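Phosphoacetylglucosamine mutase (Aspergillus lentulus, PDB 5O9X) interconverts N-acetylglucosamine 6-phosphate and N-acetylglucosamine 1-phosphate, and here holds glucose 1,6-bisphosphate in its pocket. Local coordinates at residues L312-I317 with L330-V335; V334-Y339 with E346-V351; V357-G362 with H367-R372. The protein carries 1 engineered substitution. All blocks are in the same frame, centred on the assembly; numbering follows the deposited sequence.

Contact 1: residues L312-I317 with L330-V335; sequences LAASFI and LKIGVV
With chi1 of -57°, Ile332 sets its CG1 branch anti to its own carbonyl carbon, and the extended continuation of that branch carries CD1 out from the strand to the helix 306-324. Ile317 has the same side-chain conformation, but there the branch anti to the backbone N, CG2, does the touching: it meets Ile332 CD1 at 4.0 Å, the two side chains crossing at a slant. The same Ile332 methyl also rests on the helix backbone, 3.8 Å from Ala314 O, so one methyl touches a backbone carbonyl oxygen and, at about a right angle to it, a side-chain methyl. One turn back along the helix, Ala314 turns its CB to the strand and packs on both strand residues, 4.0 Å from Val334 CG2 and 4.3 Å from Ile332 CG2. No hydrogen bond crosses between the segments; all the touching residues are buried, and the interface is purely van der Waals.

Helix and strand run antiparallel, the axes of these short segments 179° apart in direction and 9.5 Å at closest approach, as expected where a helix leads through a loop back into the strand it covers. This is helix-on-sheet packing in the alpha/beta third domain of the phosphohexomutase fold. Leu352 and Leu354 of the loop between helix 342-350 and strand 356-359 press on Ala314, while Val375 and Val377 of the adjoining strand 375-379 flank Ile332. Ile317 also reaches Leu414 and Leu417 of helix 405-420, and on the far side of the helix Leu312 and Phe316 pack against helix 428-442.

Contact 2: residues V334-Y339 with E346-V351; sequences VVQTAY and EYIEKV
Apolar packing centres on one methyl, Ile348 CD1, which the helix 342-350 directs at the strand 332-337. It lies 3.6 Å from Val334 CG1, the branch of that valine turned to this helix, while the CG2 branches of the two residues stand farther apart, at 4.1 Å. A chi1 of -68° puts Ile348 CG1 anti to the carbonyl carbon, and an extended chi2 carries CD1 across the gap to the strand.

The second kind of contact is between this methyl and an amide. The two side chains run head-on, and CD1 sits over the flat amide group, 3.5 Å from Gln336 NE2 and 3.6 Å from Gln336 CD.

Hydrogen bonding engages both ends of that amide: OE1 is bonded to Thr345 OG1, and NE2 to Ser344 OG and Asp307 OD1. These bonds fix the rotation of the amide and satisfy its buried polar atoms, tying the strand to the first turn of helix 342-350 through Ser344 and Thr345, and to the start of helix 306-324 through Asp307. Away from the strand, at the exposed surface of the helix, Lys350 NZ and Glu346 OE2 form a salt bridge at 3.2 Å.

The contact joins the first strand and the helix of a beta-alpha-beta unit whose second strand, 356-359, runs parallel beside 332-337; Ser356 touches Ile348 there, and Thr311 of helix 306-324 also touches Ile348.

Contact 3: residues V357-G362 with H367-R372; sequences VCTNTG and HHAAMR. Unlike the reference sequence in segment 367-372: Met371 (reference Leu). With G16 (1,6-di-O-phosphono-alpha-D-glucopyranose), chain B.
Ala369 CB and Thr359 CG2 meet where helix 363-370 packs on strand 356-359, an edge strand of the alpha/beta sheet in the third domain of this phosphohexomutase. The helix follows that strand after a short loop. The tight part is this methyl pair, pressed to 3.4 Å, closer than usual for two carbons. In Thr359 a chi1 of 72° places OG1 between the backbone N and the carbonyl carbon, where it donates a hydrogen bond to Asn360 O at 3.0 Å, and CG2 anti to the carbonyl carbon, facing Ala369. Val335 of the adjacent strand touches both Thr359 and Ala369.

Packing is looser toward Val357, whose CG1 is 4.2 Å from Ala369 CB. None of the three touching residues is fully buried, and His368 on the helix and Arg372 just beyond it are exposed.

Past the strand the chain enters the sugar-bisphosphate pocket. At the N-cap position of the helix, Gly362 N is hydrogen-bonded to Glu380 OE2, and Glu380 OE1 is itself hydrogen-bonded to the ligand. Thr361 CG2 lies 3.5 Å from O4 of the bound glucose 1,6-bisphosphate, while Gly362 CA approaches the ligand's O3 to 3.2 Å.

In the fold
All three contacts press a helix onto the same mixed sheet. Contacts 1 and 2 are buried and share strand 332-337, with Val334 meeting a different helix in each; contact 3 is a surface contact of partly exposed residues, on the neighbouring edge strand 356-359. Backbone pairing joins them: Val334 O to Val357 N, then Gln336 N to Val357 O and Gln336 O to Thr359 N. Contact 1 joins apolar side chains, with one methyl resting on a helix carbonyl, whereas contact 2 adds a buried amide. In contact 3 a small methyl contact adjoins the ligand loop, and its helix covers the sheet face that carries Val335, opposite the face of Val334 used by contacts 1 and 2.

Contact 1: residues L312-I317 with L330-V335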
ATOM      1  N   LEU A 312      11.324  13.350  -0.325  1.00 15.47           N
ATOM      2  CA  LEU A 312      10.640  14.641  -0.436  1.00 16.17           C
ATOM      3  C   LEU A 312       9.968  14.977   0.922  1.00 17.31           C
ATOM      4  O   LEU A 312      10.146  16.072   1.483  1.00 15.47           O
ATOM      5  CB  LEU A 312       9.611  14.623  -1.616  1.00 15.49           C
ATOM      6  CG  LEU A 312       8.871  15.976  -1.813  1.00 16.65           C
ATOM      7  CD1 LEU A 312       9.843  17.035  -2.370  1.00 18.29           C
ATOM      8  CD2 LEU A 312       7.652  15.880  -2.679  1.00 18.23           C
ATOM      9  N   ALA A 313       9.174  14.041   1.439  1.00 15.43           N
ATOM     10  CA  ALA A 313       8.447  14.242   2.718  1.00 18.99           C
ATOM     11  C   ALA A 313       9.403  14.373   3.935  1.00 20.80           C
ATOM     12  O   ALA A 313       9.205  15.231   4.769  1.00 17.03           O
ATOM     13  CB  ALA A 313       7.509  13.042   2.954  1.00 18.06           C
ATOM     14  N   ALA A 314      10.445  13.506   4.004  1.00 18.60           N
ATOM     15  CA  ALA A 314      11.425  13.623   5.079  1.00 18.20           C
ATOM     16  C   ALA A 314      12.153  14.975   5.060  1.00 17.17           C
ATOM     17  O   ALA A 314      12.377  15.567   6.151  1.00 17.59           O
ATOM     18  CB  ALA A 314      12.406  12.451   5.059  1.00 17.06           C
ATOM     19  N   SER A 315      12.501  15.494   3.882  1.00 16.43           N
ATOM     20  CA  SER A 315      13.171  16.804   3.788  1.00 18.32           C
ATOM     21  C   SER A 315      12.191  17.908   4.269  1.00 18.83           C
ATOM     22  O   SER A 315      12.570  18.763   5.063  1.00 19.93           O
ATOM     23  CB  SER A 315      13.533  17.036   2.321  1.00 19.40           C
ATOM     24  OG  SER A 315      13.738  18.389   2.034  1.00 22.15           O
ATOM     25  N   PHE A 316      10.974  17.941   3.722  1.00 19.29           N
ATOM     26  CA  PHE A 316      10.000  18.963   4.091  1.00 18.64           C
ATOM     27  C   PHE A 316       9.719  18.947   5.605  1.00 20.73           C
ATOM     28  O   PHE A 316       9.785  19.965   6.274  1.00 20.63           O
ATOM     29  CB  PHE A 316       8.691  18.741   3.341  1.00 19.32           C
ATOM     30  CG  PHE A 316       7.717  19.874   3.505  1.00 19.32           C
ATOM     31  CD1 PHE A 316       8.120  21.196   3.223  1.00 20.79           C
ATOM     32  CD2 PHE A 316       6.430  19.629   3.951  1.00 21.06           C
ATOM     33  CE1 PHE A 316       7.202  22.249   3.386  1.00 20.49           C
ATOM     34  CE2 PHE A 316       5.496  20.660   4.062  1.00 21.18           C
ATOM     35  CZ  PHE A 316       5.897  21.968   3.761  1.00 19.30           C
ATOM     36  N   ILE A 317       9.399  17.799   6.161  1.00 19.29           N
ATOM     37  CA  ILE A 317       9.109  17.705   7.575  1.00 19.04           C
ATOM     38  C   ILE A 317      10.279  18.171   8.483  1.00 21.42           C
ATOM     39  O   ILE A 317      10.068  18.834   9.539  1.00 18.55           O
ATOM     40  CB  ILE A 317       8.547  16.305   7.999  1.00 19.52           C
ATOM     41  CG1 ILE A 317       7.203  16.067   7.282  1.00 21.53           C
ATOM     42  CG2 ILE A 317       8.453  16.174   9.559  1.00 20.59           C
ATOM     43  CD1 ILE A 317       6.726  14.590   7.308  1.00 21.32           C
ATOM     44  N   LEU A 330      11.470  16.135  17.289  1.00 33.71           N
ATOM     45  CA  LEU A 330      10.876  15.312  16.225  1.00 35.51           C
ATOM     46  C   LEU A 330      11.968  14.591  15.403  1.00 36.73           C
ATOM     47  O   LEU A 330      12.188  14.904  14.236  1.00 42.17           O
ATOM     48  CB  LEU A 330       9.957  16.119  15.301  1.00 33.90           C
ATOM     49  CG  LEU A 330       8.643  16.758  15.759  1.00 35.89           C
ATOM     50  CD1 LEU A 330       8.112  17.573  14.578  1.00 32.91           C
ATOM     51  CD2 LEU A 330       7.608  15.720  16.163  1.00 36.44           C
ATOM     52  N   LYS A 331      12.602  13.609  16.018  1.00 38.25           N
ATOM     53  CA  LYS A 331      13.535  12.713  15.303  1.00 43.41           C
ATOM     54  C   LYS A 331      12.815  11.891  14.157  1.00 29.84           C
ATOM     55  O   LYS A 331      11.914  11.046  14.376  1.00 28.03           O
ATOM     56  CB  LYS A 331      14.329  11.794  16.285  1.00 51.07           C
ATOM     57  CG  LYS A 331      15.131  12.438  17.460  1.00 54.98           C
ATOM     58  CD  LYS A 331      15.757  13.794  17.136  1.00 64.09           C
ATOM     59  CE  LYS A 331      17.247  13.713  16.837  1.00 71.88           C
ATOM     60  NZ  LYS A 331      17.740  15.026  16.315  1.00 63.97           N
ATOM     61  N   ILE A 332      13.250  12.174  12.940  1.00 27.90           N
ATOM     62  CA  ILE A 332      12.690  11.502  11.771  1.00 24.64           C
ATOM     63  C   ILE A 332      13.533  10.267  11.423  1.00 18.69           C
ATOM     64  O   ILE A 332      14.756  10.324  11.405  1.00 19.01           O
ATOM     65  CB  ILE A 332      12.669  12.482  10.554  1.00 23.88           C
ATOM     66  CG1 ILE A 332      11.887  13.743  10.904  1.00 26.29           C
ATOM     67  CG2 ILE A 332      12.083  11.826   9.287  1.00 24.70           C
ATOM     68  CD1 ILE A 332      12.189  14.856   9.924  1.00 29.23           C
ATOM     69  N   GLY A 333      12.878   9.198  11.037  1.00 19.38           N
ATOM     70  CA  GLY A 333      13.597   8.090  10.453  1.00 18.10           C
ATOM     71  C   GLY A 333      12.864   7.682   9.166  1.00 18.64           C
ATOM     72  O   GLY A 333      11.631   7.880   9.033  1.00 18.48           O
ATOM     73  N   VAL A 334      13.632   7.087   8.225  1.00 18.91           N
ATOM     74  CA  VAL A 334      13.036   6.587   6.967  1.00 18.26           C
ATOM     75  C   VAL A 334      13.126   5.048   6.859  1.00 20.19           C
ATOM     76  O   VAL A 334      14.233   4.464   6.914  1.00 24.60           O
ATOM     77  CB  VAL A 334      13.680   7.240   5.748  1.00 19.68           C
ATOM     78  CG1 VAL A 334      12.955   6.786   4.419  1.00 17.53           C
ATOM     79  CG2 VAL A 334      13.713   8.806   5.915  1.00 15.79           C
ATOM     80  N   VAL A 335      11.982   4.400   6.649  1.00 18.79           N
ATOM     81  CA  VAL A 335      11.952   2.944   6.492  1.00 17.56           C
ATOM     82  C   VAL A 335      11.868   2.661   5.002  1.00 17.81           C
ATOM     83  O   VAL A 335      11.052   3.292   4.311  1.00 17.39           O
ATOM     84  CB  VAL A 335      10.732   2.368   7.220  1.00 20.85           C
ATOM     85  CG1 VAL A 335      10.672   0.848   7.070  1.00 20.36           C
ATOM     86  CG2 VAL A 335      10.903   2.700   8.740  1.00 21.68           C
TER

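Contact 2: residues V334-Y339 with E346-V351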
ATOM      1  N   VAL A 334      13.632   7.087   8.225  1.00 18.91           N
ATOM      2  CA  VAL A 334      13.036   6.587   6.967  1.00 18.26           C
ATOM      3  C   VAL A 334      13.126   5.048   6.859  1.00 20.19           C
ATOM      4  O   VAL A 334      14.233   4.464   6.914  1.00 24.60           O
ATOM      5  CB  VAL A 334      13.680   7.240   5.748  1.00 19.68           C
ATOM      6  CG1 VAL A 334      12.955   6.786   4.419  1.00 17.53           C
ATOM      7  CG2 VAL A 334      13.713   8.806   5.915  1.00 15.79           C
ATOM      8  N   VAL A 335      11.982   4.400   6.649  1.00 18.79           N
ATOM      9  CA  VAL A 335      11.952   2.944   6.492  1.00 17.56           C
ATOM     10  C   VAL A 335      11.868   2.661   5.002  1.00 17.81           C
ATOM     11  O   VAL A 335      11.052   3.292   4.311  1.00 17.39           O
ATOM     12  CB  VAL A 335      10.732   2.368   7.220  1.00 20.85           C
ATOM     13  CG1 VAL A 335      10.672   0.848   7.070  1.00 20.36           C
ATOM     14  CG2 VAL A 335      10.903   2.700   8.740  1.00 21.68           C
ATOM     15  N   GLN A 336      12.715   1.724   4.537  1.00 16.53           N
ATOM     16  CA  GLN A 336      12.795   1.350   3.143  1.00 15.49           C
ATOM     17  C   GLN A 336      12.661  -0.170   3.031  1.00 15.78           C
ATOM     18  O   GLN A 336      12.667  -0.889   4.068  1.00 16.69           O
ATOM     19  CB  GLN A 336      14.120   1.834   2.488  1.00 14.73           C
ATOM     20  CG  GLN A 336      14.323   3.394   2.556  1.00 13.51           C
ATOM     21  CD  GLN A 336      15.474   3.762   1.675  1.00 15.58           C
ATOM     22  OE1 GLN A 336      16.617   3.373   1.922  1.00 18.65           O
ATOM     23  NE2 GLN A 336      15.210   4.482   0.627  1.00 15.31           N
ATOM     24  N   THR A 337      12.567  -0.663   1.794  1.00 15.40           N
ATOM     25  CA  THR A 337      12.858  -2.088   1.539  1.00 14.28           C
ATOM     26  C   THR A 337      14.056  -2.192   0.582  1.00 14.79           C
ATOM     27  O   THR A 337      14.564  -1.175   0.083  1.00 16.01           O
ATOM     28  CB  THR A 337      11.639  -2.888   1.033  1.00 14.08           C
ATOM     29  OG1 THR A 337      11.317  -2.527  -0.351  1.00 15.28           O
ATOM     30  CG2 THR A 337      10.385  -2.490   1.885  1.00 13.58           C
ATOM     31  N   ALA A 338      14.423  -3.426   0.247  1.00 13.78           N
ATOM     32  CA  ALA A 338      15.603  -3.700  -0.574  1.00 13.91           C
ATOM     33  C   ALA A 338      15.356  -3.236  -2.020  1.00 13.06           C
ATOM     34  O   ALA A 338      16.331  -3.019  -2.729  1.00 14.73           O
ATOM     35  CB  ALA A 338      15.934  -5.209  -0.485  1.00 12.28           C
ATOM     36  N   TYR A 339      14.093  -2.975  -2.418  1.00 11.39           N
ATOM     37  CA  TYR A 339      13.802  -2.509  -3.773  1.00 12.02           C
ATOM     38  C   TYR A 339      14.153  -1.015  -3.895  1.00 13.83           C
ATOM     39  O   TYR A 339      14.090  -0.479  -5.031  1.00 14.45           O
ATOM     40  CB  TYR A 339      12.289  -2.669  -4.072  1.00 12.67           C
ATOM     41  CG  TYR A 339      11.960  -4.145  -4.287  1.00 12.50           C
ATOM     42  CD1 TYR A 339      12.361  -4.775  -5.471  1.00 13.52           C
ATOM     43  CD2 TYR A 339      11.417  -4.907  -3.263  1.00 14.55           C
ATOM     44  CE1 TYR A 339      12.127  -6.113  -5.683  1.00 13.56           C
ATOM     45  CE2 TYR A 339      11.153  -6.269  -3.472  1.00 14.75           C
ATOM     46  CZ  TYR A 339      11.572  -6.852  -4.670  1.00 14.26           C
ATOM     47  OH  TYR A 339      11.406  -8.211  -4.882  1.00 14.22           O
ATOM     48  N   GLU A 346      21.577   6.431   0.080  1.00 17.95           N
ATOM     49  CA  GLU A 346      22.757   7.233   0.211  1.00 22.48           C
ATOM     50  C   GLU A 346      22.352   8.701   0.511  1.00 23.57           C
ATOM     51  O   GLU A 346      22.950   9.356   1.363  1.00 24.73           O
ATOM     52  CB  GLU A 346      23.552   7.127  -1.116  1.00 25.70           C
ATOM     53  CG  GLU A 346      24.774   8.078  -1.144  1.00 29.99           C
ATOM     54  CD  GLU A 346      25.552   8.095  -2.480  1.00 35.34           C
ATOM     55  OE1 GLU A 346      24.975   8.312  -3.638  1.00 32.51           O
ATOM     56  OE2 GLU A 346      26.791   7.890  -2.343  1.00 35.46           O
ATOM     57  N   TYR A 347      21.343   9.199  -0.211  1.00 23.07           N
ATOM     58  CA  TYR A 347      20.779  10.541   0.006  1.00 20.84           C
ATOM     59  C   TYR A 347      20.262  10.687   1.408  1.00 20.07           C
ATOM     60  O   TYR A 347      20.515  11.716   2.068  1.00 20.43           O
ATOM     61  CB  TYR A 347      19.707  10.850  -1.038  1.00 19.14           C
ATOM     62  CG  TYR A 347      19.013  12.235  -0.904  1.00 20.46           C
ATOM     63  CD1 TYR A 347      19.621  13.417  -1.400  1.00 21.93           C
ATOM     64  CD2 TYR A 347      17.748  12.351  -0.344  1.00 21.36           C
ATOM     65  CE1 TYR A 347      18.992  14.676  -1.274  1.00 19.96           C
ATOM     66  CE2 TYR A 347      17.077  13.599  -0.284  1.00 21.44           C
ATOM     67  CZ  TYR A 347      17.738  14.738  -0.720  1.00 22.62           C
ATOM     68  OH  TYR A 347      17.070  15.947  -0.615  1.00 29.71           O
ATOM     69  N   ILE A 348      19.594   9.666   1.902  1.00 18.40           N
ATOM     70  CA  ILE A 348      18.967   9.760   3.235  1.00 21.12           C
ATOM     71  C   ILE A 348      20.099   9.839   4.277  1.00 25.92           C
ATOM     72  O   ILE A 348      20.040  10.641   5.253  1.00 26.96           O
ATOM     73  CB  ILE A 348      18.056   8.542   3.530  1.00 18.81           C
ATOM     74  CG1 ILE A 348      16.770   8.542   2.597  1.00 19.26           C
ATOM     75  CG2 ILE A 348      17.667   8.487   5.005  1.00 17.35           C
ATOM     76  CD1 ILE A 348      15.996   7.208   2.627  1.00 16.91           C
ATOM     77  N   GLU A 349      21.142   9.064   4.019  1.00 25.91           N
ATOM     78  CA  GLU A 349      22.265   8.996   4.943  1.00 31.44           C
ATOM     79  C   GLU A 349      23.132  10.281   4.883  1.00 28.12           C
ATOM     80  O   GLU A 349      23.431  10.822   5.896  1.00 30.20           O
ATOM     81  CB  GLU A 349      23.126   7.751   4.674  1.00 33.52           C
ATOM     82  CG  GLU A 349      24.192   7.511   5.772  1.00 49.75           C
ATOM     83  CD  GLU A 349      25.508   6.840   5.300  1.00 64.17           C
ATOM     84  OE1 GLU A 349      25.634   6.397   4.128  1.00 70.19           O
ATOM     85  OE2 GLU A 349      26.446   6.754   6.132  1.00 69.61           O
ATOM     86  N   LYS A 350      23.511  10.752   3.710  1.00 27.30           N
ATOM     87  CA  LYS A 350      24.589  11.758   3.587  1.00 30.03           C
ATOM     88  C   LYS A 350      24.090  13.173   3.410  1.00 29.26           C
ATOM     89  O   LYS A 350      24.812  14.133   3.768  1.00 26.60           O
ATOM     90  CB  LYS A 350      25.544  11.443   2.436  1.00 30.24           C
ATOM     91  CG  LYS A 350      26.224  10.098   2.547  1.00 37.27           C
ATOM     92  CD  LYS A 350      27.128   9.976   1.311  1.00 40.33           C
ATOM     93  CE  LYS A 350      28.004   8.719   1.373  1.00 49.07           C
ATOM     94  NZ  LYS A 350      28.735   8.577   0.063  1.00 46.00           N
ATOM     95  N   VAL A 351      22.870  13.321   2.886  1.00 21.73           N
ATOM     96  CA  VAL A 351      22.303  14.675   2.693  1.00 23.89           C
ATOM     97  C   VAL A 351      21.257  14.958   3.749  1.00 25.57           C
ATOM     98  O   VAL A 351      21.358  15.994   4.441  1.00 26.64           O
ATOM     99  CB  VAL A 351      21.715  14.885   1.297  1.00 24.72           C
ATOM    100  CG1 VAL A 351      21.134  16.293   1.149  1.00 24.92           C
ATOM    101  CG2 VAL A 351      22.763  14.542   0.196  1.00 27.28           C
TER

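Contact 3: residues V357-G362 with H367-R372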
ATOM      1  N   VAL A 357      16.079   2.303   7.874  1.00 22.79           N
ATOM      2  CA  VAL A 357      15.965   0.917   8.327  1.00 23.25           C
ATOM      3  C   VAL A 357      15.433   0.192   7.075  1.00 24.91           C
ATOM      4  O   VAL A 357      14.599   0.753   6.369  1.00 23.43           O
ATOM      5  CB  VAL A 357      14.935   0.820   9.478  1.00 26.86           C
ATOM      6  CG1 VAL A 357      14.737  -0.645   9.929  1.00 29.76           C
ATOM      7  CG2 VAL A 357      15.451   1.672  10.648  1.00 30.28           C
ATOM      8  N   CYS A 358      15.924  -1.026   6.796  1.00 19.70           N
ATOM      9  CA  CYS A 358      15.413  -1.779   5.657  1.00 19.23           C
ATOM     10  C   CYS A 358      14.613  -2.914   6.225  1.00 17.71           C
ATOM     11  O   CYS A 358      15.085  -3.624   7.129  1.00 16.22           O
ATOM     12  CB  CYS A 358      16.632  -2.286   4.808  1.00 21.56           C
ATOM     13  SG  CYS A 358      16.091  -3.105   3.284  1.00 18.93           S
ATOM     14  N   THR A 359      13.383  -3.111   5.768  1.00 18.04           N
ATOM     15  CA  THR A 359      12.524  -4.185   6.250  1.00 16.78           C
ATOM     16  C   THR A 359      12.116  -5.102   5.096  1.00 15.86           C
ATOM     17  O   THR A 359      12.396  -4.799   3.920  1.00 16.17           O
ATOM     18  CB  THR A 359      11.203  -3.704   6.936  1.00 20.31           C
ATOM     19  OG1 THR A 359      10.306  -3.189   5.939  1.00 22.46           O
ATOM     20  CG2 THR A 359      11.465  -2.589   7.997  1.00 20.22           C
ATOM     21  N   ASN A 360      11.452  -6.197   5.430  1.00 15.84           N
ATOM     22  CA  ASN A 360      10.824  -7.058   4.388  1.00 18.74           C
ATOM     23  C   ASN A 360       9.799  -6.273   3.553  1.00 17.81           C
ATOM     24  O   ASN A 360       9.237  -5.288   4.037  1.00 17.99           O
ATOM     25  CB  ASN A 360      10.053  -8.242   5.037  1.00 18.85           C
ATOM     26  CG  ASN A 360      10.978  -9.307   5.627  1.00 23.33           C
ATOM     27  OD1 ASN A 360      12.205  -9.168   5.648  1.00 22.11           O
ATOM     28  ND2 ASN A 360      10.371 -10.366   6.135  1.00 23.51           N
ATOM     29  N   THR A 361       9.536  -6.765   2.339  1.00 17.85           N
ATOM     30  CA  THR A 361       8.486  -6.250   1.485  1.00 19.00           C
ATOM     31  C   THR A 361       7.123  -6.448   2.138  1.00 19.29           C
ATOM     32  O   THR A 361       6.849  -7.513   2.757  1.00 20.02           O
ATOM     33  CB  THR A 361       8.563  -6.920   0.111  1.00 18.72           C
ATOM     34  OG1 THR A 361       9.602  -6.260  -0.598  1.00 20.14           O
ATOM     35  CG2 THR A 361       7.279  -6.779  -0.699  1.00 19.91           C
ATOM     36  N   GLY A 362       6.287  -5.423   2.007  1.00 18.47           N
ATOM     37  CA  GLY A 362       4.873  -5.537   2.489  1.00 18.00           C
ATOM     38  C   GLY A 362       4.702  -4.421   3.549  1.00 19.96           C
ATOM     39  O   GLY A 362       5.424  -4.375   4.557  1.00 17.00           O
ATOM     40  N   HIS A 367       5.454  -0.437   8.393  1.00 22.97           N
ATOM     41  CA  HIS A 367       4.664   0.275   9.408  1.00 28.35           C
ATOM     42  C   HIS A 367       5.221  -0.099  10.765  1.00 27.11           C
ATOM     43  O   HIS A 367       5.530   0.795  11.575  1.00 25.93           O
ATOM     44  CB  HIS A 367       3.187  -0.135   9.360  1.00 27.15           C
ATOM     45  CG  HIS A 367       2.358   0.480  10.453  1.00 35.32           C
ATOM     46  ND1 HIS A 367       1.793  -0.262  11.474  1.00 39.12           N
ATOM     47  CD2 HIS A 367       2.033   1.778  10.702  1.00 37.82           C
ATOM     48  CE1 HIS A 367       1.157   0.555  12.300  1.00 36.05           C
ATOM     49  NE2 HIS A 367       1.307   1.795  11.864  1.00 41.49           N
ATOM     50  N   HIS A 368       5.392  -1.403  10.978  1.00 27.57           N
ATOM     51  CA  HIS A 368       6.075  -1.923  12.227  1.00 28.97           C
ATOM     52  C   HIS A 368       7.359  -1.223  12.577  1.00 29.88           C
ATOM     53  O   HIS A 368       7.525  -0.813  13.729  1.00 31.32           O
ATOM     54  CB  HIS A 368       6.317  -3.449  12.192  1.00 31.68           C
ATOM     55  CG  HIS A 368       6.834  -4.032  13.493  1.00 39.62           C
ATOM     56  ND1 HIS A 368       8.184  -4.219  13.762  1.00 46.16           N
ATOM     57  CD2 HIS A 368       6.169  -4.527  14.574  1.00 44.44           C
ATOM     58  CE1 HIS A 368       8.329  -4.767  14.961  1.00 43.90           C
ATOM     59  NE2 HIS A 368       7.123  -4.971  15.473  1.00 45.01           N
ATOM     60  N   ALA A 369       8.291  -1.079  11.620  1.00 25.48           N
ATOM     61  CA  ALA A 369       9.610  -0.469  11.888  1.00 22.41           C
ATOM     62  C   ALA A 369       9.516   1.032  12.099  1.00 25.70           C
ATOM     63  O   ALA A 369      10.359   1.631  12.821  1.00 27.14           O
ATOM     64  CB  ALA A 369      10.601  -0.759  10.733  1.00 20.36           C
ATOM     65  N   ALA A 370       8.545   1.647  11.413  1.00 23.57           N
ATOM     66  CA  ALA A 370       8.366   3.089  11.466  1.00 25.89           C
ATOM     67  C   ALA A 370       7.870   3.531  12.856  1.00 31.02           C
ATOM     68  O   ALA A 370       8.120   4.675  13.223  1.00 27.71           O
ATOM     69  CB  ALA A 370       7.383   3.538  10.409  1.00 26.53           C
ATOM     70  N   MET A 371       7.232   2.621  13.622  1.00 32.61           N
ATOM     71  CA  MET A 371       6.822   2.918  15.039  1.00 37.11           C
ATOM     72  C   MET A 371       8.004   3.263  15.930  1.00 35.47           C
ATOM     73  O   MET A 371       7.826   3.809  17.014  1.00 38.88           O
ATOM     74  CB  MET A 371       6.044   1.781  15.725  1.00 36.79           C
ATOM     75  CG  MET A 371       4.951   1.073  14.949  1.00 47.35           C
ATOM     76  SD  MET A 371       3.244   1.624  15.194  1.00 63.57           S
ATOM     77  CE  MET A 371       3.206   3.155  14.248  1.00 57.67           C
ATOM     78  N   ARG A 372       9.226   3.003  15.494  1.00 31.72           N
ATOM     79  CA  ARG A 372      10.369   3.268  16.366  1.00 32.11           C
ATOM     80  C   ARG A 372      10.823   4.748  16.375  1.00 33.88           C
ATOM     81  O   ARG A 372      11.684   5.124  17.168  1.00 36.69           O
ATOM     82  CB  ARG A 372      11.509   2.287  16.054  1.00 37.19           C
ATOM     83  CG  ARG A 372      10.990   0.849  16.211  1.00 47.93           C
ATOM     84  CD  ARG A 372      12.016  -0.273  16.303  1.00 63.47           C
ATOM     85  NE  ARG A 372      13.262   0.079  17.004  1.00 78.16           N
ATOM     86  CZ  ARG A 372      14.350  -0.703  17.058  1.00 79.81           C
ATOM     87  NH1 ARG A 372      14.355  -1.896  16.467  1.00 74.52           N
ATOM     88  NH2 ARG A 372      15.443  -0.299  17.703  1.00 73.16           N
TER
HETATM   89  C1  G16 B 601       1.240  -5.565  -2.264  1.00 19.76           C
HETATM   90  C2  G16 B 601       1.748  -5.117  -0.896  1.00 27.33           C
HETATM   91  C3  G16 B 601       3.068  -4.298  -1.058  1.00 24.16           C
HETATM   92  C4  G16 B 601       4.163  -5.028  -1.816  1.00 22.73           C
HETATM   93  C5  G16 B 601       3.598  -5.442  -3.170  1.00 22.52           C
HETATM   94  C6  G16 B 601       4.451  -6.426  -3.937  1.00 20.51           C
HETATM   95  O1  G16 B 601       0.927  -4.407  -3.044  1.00 20.16           O
HETATM   96  O2  G16 B 601       0.767  -4.362  -0.121  1.00 31.53           O
HETATM   97  O3  G16 B 601       3.437  -3.886   0.197  1.00 27.54           O
HETATM   98  O4  G16 B 601       5.390  -4.221  -2.090  1.00 22.37           O
HETATM   99  O5  G16 B 601       2.392  -6.230  -3.027  1.00 20.78           O
HETATM  100  O6  G16 B 601       4.584  -7.649  -3.082  1.00 16.99           O
HETATM  101  P   G16 B 601       5.362  -8.937  -3.689  1.00 16.36           P
HETATM  102  O1P G16 B 601       6.733  -8.474  -4.235  1.00 15.51           O
HETATM  103  O2P G16 B 601       4.523  -9.483  -4.868  1.00 16.18           O
HETATM  104  O3P G16 B 601       5.415 -10.025  -2.594  1.00 18.19           O
HETATM  105  P'  G16 B 601      -0.570  -4.114  -3.640  1.00 18.22           P
HETATM  106  O1X G16 B 601      -1.602  -4.628  -2.600  1.00 17.73           O
HETATM  107  O2X G16 B 601      -0.739  -5.014  -4.906  1.00 17.83           O
HETATM  108  O3X G16 B 601      -0.627  -2.691  -4.077  1.00 18.11           O